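Local coordinates for protein glycerophosphodiester phosphodiesterase (Parabacteroides distasonis, PDB 3NO3) that belongs to the glycerophosphodiester phosphodiesterase family, whose members are built on a TIM-barrel fold, and carries bound magnesium, at residues A[110-121]-A[139-150]. Sequence-based numbering, arbitrary orientation.
Sequences PERNRDAARLSV and NMDACKEFIRLC
Helices 110-121 and 140-149 run in the same general direction, crossing at -41° with their axes 7.9 Å apart at closest approach, as successive outer helices of a TIM barrel, linked in sequence through strand 133-137. Asn113 and Asn139 meet near the helix starts with their amides stacked, the planes 17° apart and CG of Asn113 3.2 Å from OD1 of Asn139. No hydrogen bond joins the two amides; each is held by other partners. Asn139 is the N-cap of its helix, its OD1 taking the N-H of Ala142 on an in-plane lone pair, while its ND2 bonds Ser106 OG; Asn113 OD1 accepts from His107 N and its ND2 bonds Thr109 O. In the middle, Ala117 points its methyl at the other helix, consistent with the close approach of the axes: its CB sits over the face of the Phe146 ring, 3.9 Å from the centroid, a CH-pi contact. At the ring edge lie Ser120 CB and Val121 CG2, and Tyr135 of strand 133-137 stacks on Phe146. Leu149 CD1 packs against Arg118 CA at 3.7 Å, and Val121 CG1 touches Cys150 SG.

Charged side chains flank this apolar centre. Arg114 NH1 lies 3.6 Å from Asp141 OD1, a long salt bridge, with the guanidinium and carboxylate planes nearly perpendicular, and a water links the same NH1 to Asp141 O. Arg148 grips the Glu145 carboxylate side-on, NE to OE1 and NH2 to OE2; a second water bridges Glu145 OE2, at 2.8 Å, to Arg118 NH1, at 2.9 Å.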
loop_
_atom_site.group_PDB
_atom_site.type_symbol
_atom_site.label_atom_id
_atom_site.label_comp_id
_atom_site.label_asym_id
_atom_site.label_seq_id
_atom_site.Cartn_x
_atom_site.Cartn_y
_atom_site.Cartn_z
ATOM N N PRO A 110 -17.019 5.668 10.896
ATOM C CA PRO A 110 -17.151 4.405 10.149
ATOM C C PRO A 110 -17.890 4.576 8.792
ATOM O O PRO A 110 -17.411 4.061 7.774
ATOM C CB PRO A 110 -17.959 3.556 11.108
ATOM C CG PRO A 110 -17.424 4.017 12.468
ATOM C CD PRO A 110 -17.423 5.490 12.304
ATOM N N GLU A 111 -19.004 5.316 8.797
ATOM C CA GLU A 111 -19.746 5.591 7.547
ATOM C C GLU A 111 -18.910 6.299 6.470
ATOM O O GLU A 111 -18.966 5.898 5.301
ATOM C CB GLU A 111 -21.061 6.297 7.831
ATOM C CG GLU A 111 -22.046 5.353 8.493
ATOM C CD GLU A 111 -23.416 5.941 8.836
ATOM O OE1 GLU A 111 -23.576 7.103 9.299
ATOM O OE2 GLU A 111 -24.375 5.172 8.654
ATOM N N ARG A 112 -18.059 7.251 6.853
ATOM C CA ARG A 112 -17.176 7.926 5.879
ATOM C C ARG A 112 -16.100 7.014 5.329
ATOM O O ARG A 112 -15.796 7.060 4.102
ATOM C CB ARG A 112 -16.582 9.216 6.462
ATOM C CG ARG A 112 -15.891 10.124 5.483
ATOM C CD ARG A 112 -16.813 10.597 4.349
ATOM N NE ARG A 112 -16.168 11.648 3.586
ATOM C CZ ARG A 112 -16.688 12.162 2.487
ATOM N NH1 ARG A 112 -17.888 11.766 2.053
ATOM N NH2 ARG A 112 -16.037 13.115 1.868
ATOM N N ASN A 113 -15.544 6.156 6.183
ATOM C CA ASN A 113 -14.642 5.110 5.708
ATOM C C ASN A 113 -15.297 4.191 4.707
ATOM O O ASN A 113 -14.650 3.867 3.690
ATOM C CB ASN A 113 -14.034 4.313 6.848
ATOM C CG ASN A 113 -12.931 5.084 7.537
ATOM O OD1 ASN A 113 -11.858 5.203 6.972
ATOM N ND2 ASN A 113 -13.193 5.634 8.727
ATOM N N ARG A 114 -16.563 3.819 4.943
ATOM C CA ARG A 114 -17.295 3.005 3.959
ATOM C C ARG A 114 -17.504 3.690 2.638
ATOM O O ARG A 114 -17.330 3.072 1.561
ATOM C CB ARG A 114 -18.635 2.539 4.488
ATOM C CG ARG A 114 -18.452 1.506 5.568
ATOM C CD ARG A 114 -19.767 0.767 5.918
ATOM N NE ARG A 114 -20.403 1.390 7.069
ATOM C CZ ARG A 114 -20.125 1.157 8.364
ATOM N NH1 ARG A 114 -19.179 0.286 8.765
ATOM N NH2 ARG A 114 -20.798 1.832 9.279
ATOM N N ASP A 115 -17.879 4.968 2.713
ATOM C CA ASP A 115 -18.016 5.780 1.509
ATOM C C ASP A 115 -16.705 5.913 0.716
ATOM O O ASP A 115 -16.730 5.739 -0.496
ATOM C CB ASP A 115 -18.585 7.144 1.800
ATOM C CG ASP A 115 -20.037 7.104 2.294
ATOM O OD1 ASP A 115 -20.818 6.198 1.983
ATOM O OD2 ASP A 115 -20.372 8.028 3.033
ATOM N N ALA A 116 -15.583 6.115 1.396
ATOM C CA ALA A 116 -14.284 6.239 0.734
ATOM C C ALA A 116 -13.883 4.906 0.086
ATOM O O ALA A 116 -13.366 4.876 -1.055
ATOM C CB ALA A 116 -13.219 6.738 1.729
ATOM N N ALA A 117 -14.189 3.793 0.766
ATOM C CA ALA A 117 -13.918 2.476 0.208
ATOM C C ALA A 117 -14.803 2.150 -1.018
ATOM O O ALA A 117 -14.294 1.663 -2.019
ATOM C CB ALA A 117 -14.033 1.405 1.269
ATOM N N ARG A 118 -16.089 2.426 -0.928
ATOM C CA ARG A 118 -16.978 2.269 -2.081
ATOM C C ARG A 118 -16.490 3.084 -3.290
ATOM O O ARG A 118 -16.395 2.549 -4.400
ATOM C CB ARG A 118 -18.412 2.672 -1.720
ATOM C CG ARG A 118 -19.422 2.378 -2.856
ATOM C CD ARG A 118 -20.834 2.896 -2.649
ATOM N NE ARG A 118 -20.837 4.353 -2.487
ATOM C CZ ARG A 118 -20.898 5.014 -1.324
ATOM N NH1 ARG A 118 -20.983 4.391 -0.127
ATOM N NH2 ARG A 118 -20.873 6.347 -1.353
ATOM N N LEU A 119 -16.160 4.364 -3.075
ATOM C CA LEU A 119 -15.741 5.216 -4.191
ATOM C C LEU A 119 -14.394 4.764 -4.764
ATOM O O LEU A 119 -14.136 4.927 -5.964
ATOM C CB LEU A 119 -15.738 6.697 -3.826
ATOM C CG LEU A 119 -17.097 7.361 -3.576
ATOM C CD1 LEU A 119 -16.909 8.761 -2.934
ATOM C CD2 LEU A 119 -17.929 7.510 -4.797
ATOM N N SER A 120 -13.518 4.239 -3.899
ATOM C CA SER A 120 -12.243 3.678 -4.311
ATOM C C SER A 120 -12.442 2.478 -5.230
ATOM O O SER A 120 -11.893 2.439 -6.330
ATOM C CB SER A 120 -11.395 3.239 -3.109
ATOM O OG SER A 120 -10.921 4.338 -2.359
ATOM N N VAL A 121 -13.322 1.567 -4.831
ATOM C CA VAL A 121 -13.621 0.387 -5.634
ATOM C C VAL A 121 -14.246 0.752 -6.989
ATOM O O VAL A 121 -13.821 0.213 -8.004
ATOM C CB VAL A 121 -14.583 -0.579 -4.867
ATOM C CG1 VAL A 121 -15.199 -1.668 -5.823
ATOM C CG2 VAL A 121 -13.801 -1.172 -3.664
ATOM N N ASN A 139 -7.735 1.243 8.961
ATOM C CA ASN A 139 -9.100 1.376 9.412
ATOM C C ASN A 139 -9.907 0.131 9.171
ATOM O O ASN A 139 -10.069 -0.304 8.012
ATOM C CB ASN A 139 -9.792 2.554 8.688
ATOM C CG ASN A 139 -11.134 2.874 9.300
ATOM O OD1 ASN A 139 -12.166 2.301 8.910
ATOM N ND2 ASN A 139 -11.129 3.750 10.318
HETATM N N MSE A 140 -10.496 -0.396 10.222
HETATM C CA MSE A 140 -11.234 -1.651 10.119
HETATM C C MSE A 140 -12.526 -1.521 9.336
HETATM O O MSE A 140 -12.875 -2.434 8.604
HETATM C CB MSE A 140 -11.542 -2.191 11.518
HETATM C CG MSE A 140 -12.293 -3.528 11.543
HETATM SE SE MSE A 140 -11.500 -4.956 10.469
HETATM C CE MSE A 140 -10.079 -5.376 11.700
ATOM N N ASP A 141 -13.205 -0.380 9.460
ATOM C CA ASP A 141 -14.451 -0.142 8.678
ATOM C C ASP A 141 -14.167 -0.078 7.177
ATOM O O ASP A 141 -14.928 -0.663 6.383
ATOM C CB ASP A 141 -15.198 1.100 9.202
ATOM C CG ASP A 141 -15.541 0.983 10.691
ATOM O OD1 ASP A 141 -16.353 0.099 11.003
ATOM O OD2 ASP A 141 -14.988 1.729 11.517
ATOM N N ALA A 142 -13.040 0.539 6.787
ATOM C CA ALA A 142 -12.620 0.547 5.390
ATOM C C ALA A 142 -12.333 -0.873 4.875
ATOM O O ALA A 142 -12.806 -1.235 3.832
ATOM C CB ALA A 142 -11.366 1.432 5.187
ATOM N N CYS A 143 -11.520 -1.623 5.613
ATOM C CA CYS A 143 -11.164 -3.012 5.263
ATOM C C CYS A 143 -12.412 -3.883 5.096
ATOM O O CYS A 143 -12.524 -4.593 4.134
ATOM C CB CYS A 143 -10.282 -3.624 6.338
ATOM S SG CYS A 143 -8.603 -2.894 6.482
ATOM N N LYS A 144 -13.349 -3.793 6.033
ATOM C CA LYS A 144 -14.559 -4.625 5.955
ATOM C C LYS A 144 -15.391 -4.313 4.703
ATOM O O LYS A 144 -15.922 -5.235 4.037
ATOM C CB LYS A 144 -15.408 -4.462 7.232
ATOM C CG LYS A 144 -14.880 -5.208 8.486
ATOM C CD LYS A 144 -15.763 -4.839 9.716
ATOM C CE LYS A 144 -15.568 -5.755 10.865
ATOM N NZ LYS A 144 -16.382 -5.241 12.017
ATOM N N GLU A 145 -15.466 -3.033 4.343
ATOM C CA GLU A 145 -16.169 -2.641 3.114
ATOM C C GLU A 145 -15.448 -3.100 1.862
ATOM O O GLU A 145 -16.091 -3.564 0.936
ATOM C CB GLU A 145 -16.384 -1.116 3.098
ATOM C CG GLU A 145 -17.358 -0.614 2.017
ATOM C CD GLU A 145 -18.794 -1.126 2.150
ATOM O OE1 GLU A 145 -19.142 -1.904 3.069
ATOM O OE2 GLU A 145 -19.608 -0.754 1.275
ATOM N N PHE A 146 -14.115 -3.024 1.818
ATOM C CA PHE A 146 -13.389 -3.623 0.680
ATOM C C PHE A 146 -13.624 -5.148 0.547
ATOM O O PHE A 146 -13.899 -5.673 -0.532
ATOM C CB PHE A 146 -11.875 -3.377 0.794
ATOM C CG PHE A 146 -11.437 -1.969 0.469
ATOM C CD1 PHE A 146 -11.734 -1.384 -0.763
ATOM C CD2 PHE A 146 -10.621 -1.277 1.353
ATOM C CE1 PHE A 146 -11.281 -0.090 -1.089
ATOM C CE2 PHE A 146 -10.206 0.033 1.070
ATOM C CZ PHE A 146 -10.525 0.614 -0.164
ATOM N N ILE A 147 -13.589 -5.838 1.670
ATOM C CA ILE A 147 -13.859 -7.281 1.694
ATOM C C ILE A 147 -15.287 -7.578 1.158
ATOM O O ILE A 147 -15.471 -8.473 0.316
ATOM C CB ILE A 147 -13.632 -7.850 3.134
ATOM C CG1 ILE A 147 -12.125 -7.833 3.489
ATOM C CG2 ILE A 147 -14.191 -9.306 3.278
ATOM C CD1 ILE A 147 -11.856 -7.909 5.004
ATOM N N ARG A 148 -16.271 -6.819 1.636
ATOM C CA ARG A 148 -17.673 -6.998 1.243
ATOM C C ARG A 148 -17.888 -6.706 -0.247
ATOM O O ARG A 148 -18.549 -7.468 -0.932
ATOM C CB ARG A 148 -18.594 -6.069 2.063
ATOM C CG ARG A 148 -20.085 -6.286 1.821
ATOM C CD ARG A 148 -20.929 -5.240 2.563
ATOM N NE ARG A 148 -20.919 -3.926 1.924
ATOM C CZ ARG A 148 -21.616 -3.578 0.829
ATOM N NH1 ARG A 148 -22.383 -4.449 0.169
ATOM N NH2 ARG A 148 -21.538 -2.320 0.361
ATOM N N LEU A 149 -17.322 -5.612 -0.725
ATOM C CA LEU A 149 -17.481 -5.196 -2.106
ATOM C C LEU A 149 -16.678 -6.051 -3.083
ATOM O O LEU A 149 -17.134 -6.262 -4.209
ATOM C CB LEU A 149 -17.051 -3.737 -2.291
ATOM C CG LEU A 149 -17.983 -2.697 -1.688
ATOM C CD1 LEU A 149 -17.359 -1.388 -1.796
ATOM C CD2 LEU A 149 -19.373 -2.683 -2.426
ATOM N N CYS A 150 -15.495 -6.512 -2.657
ATOM C CA CYS A 150 -14.567 -7.227 -3.502
ATOM C C CYS A 150 -14.115 -8.525 -2.838
ATOM O O CYS A 150 -12.935 -8.660 -2.435
ATOM C CB CYS A 150 -13.362 -6.368 -3.816
ATOM S SG CYS A 150 -13.788 -4.863 -4.687
HETATM O O HOH W 1 -17.443 -1.378 7.052
HETATM O O HOH W 2 -20.889 1.663 0.732
#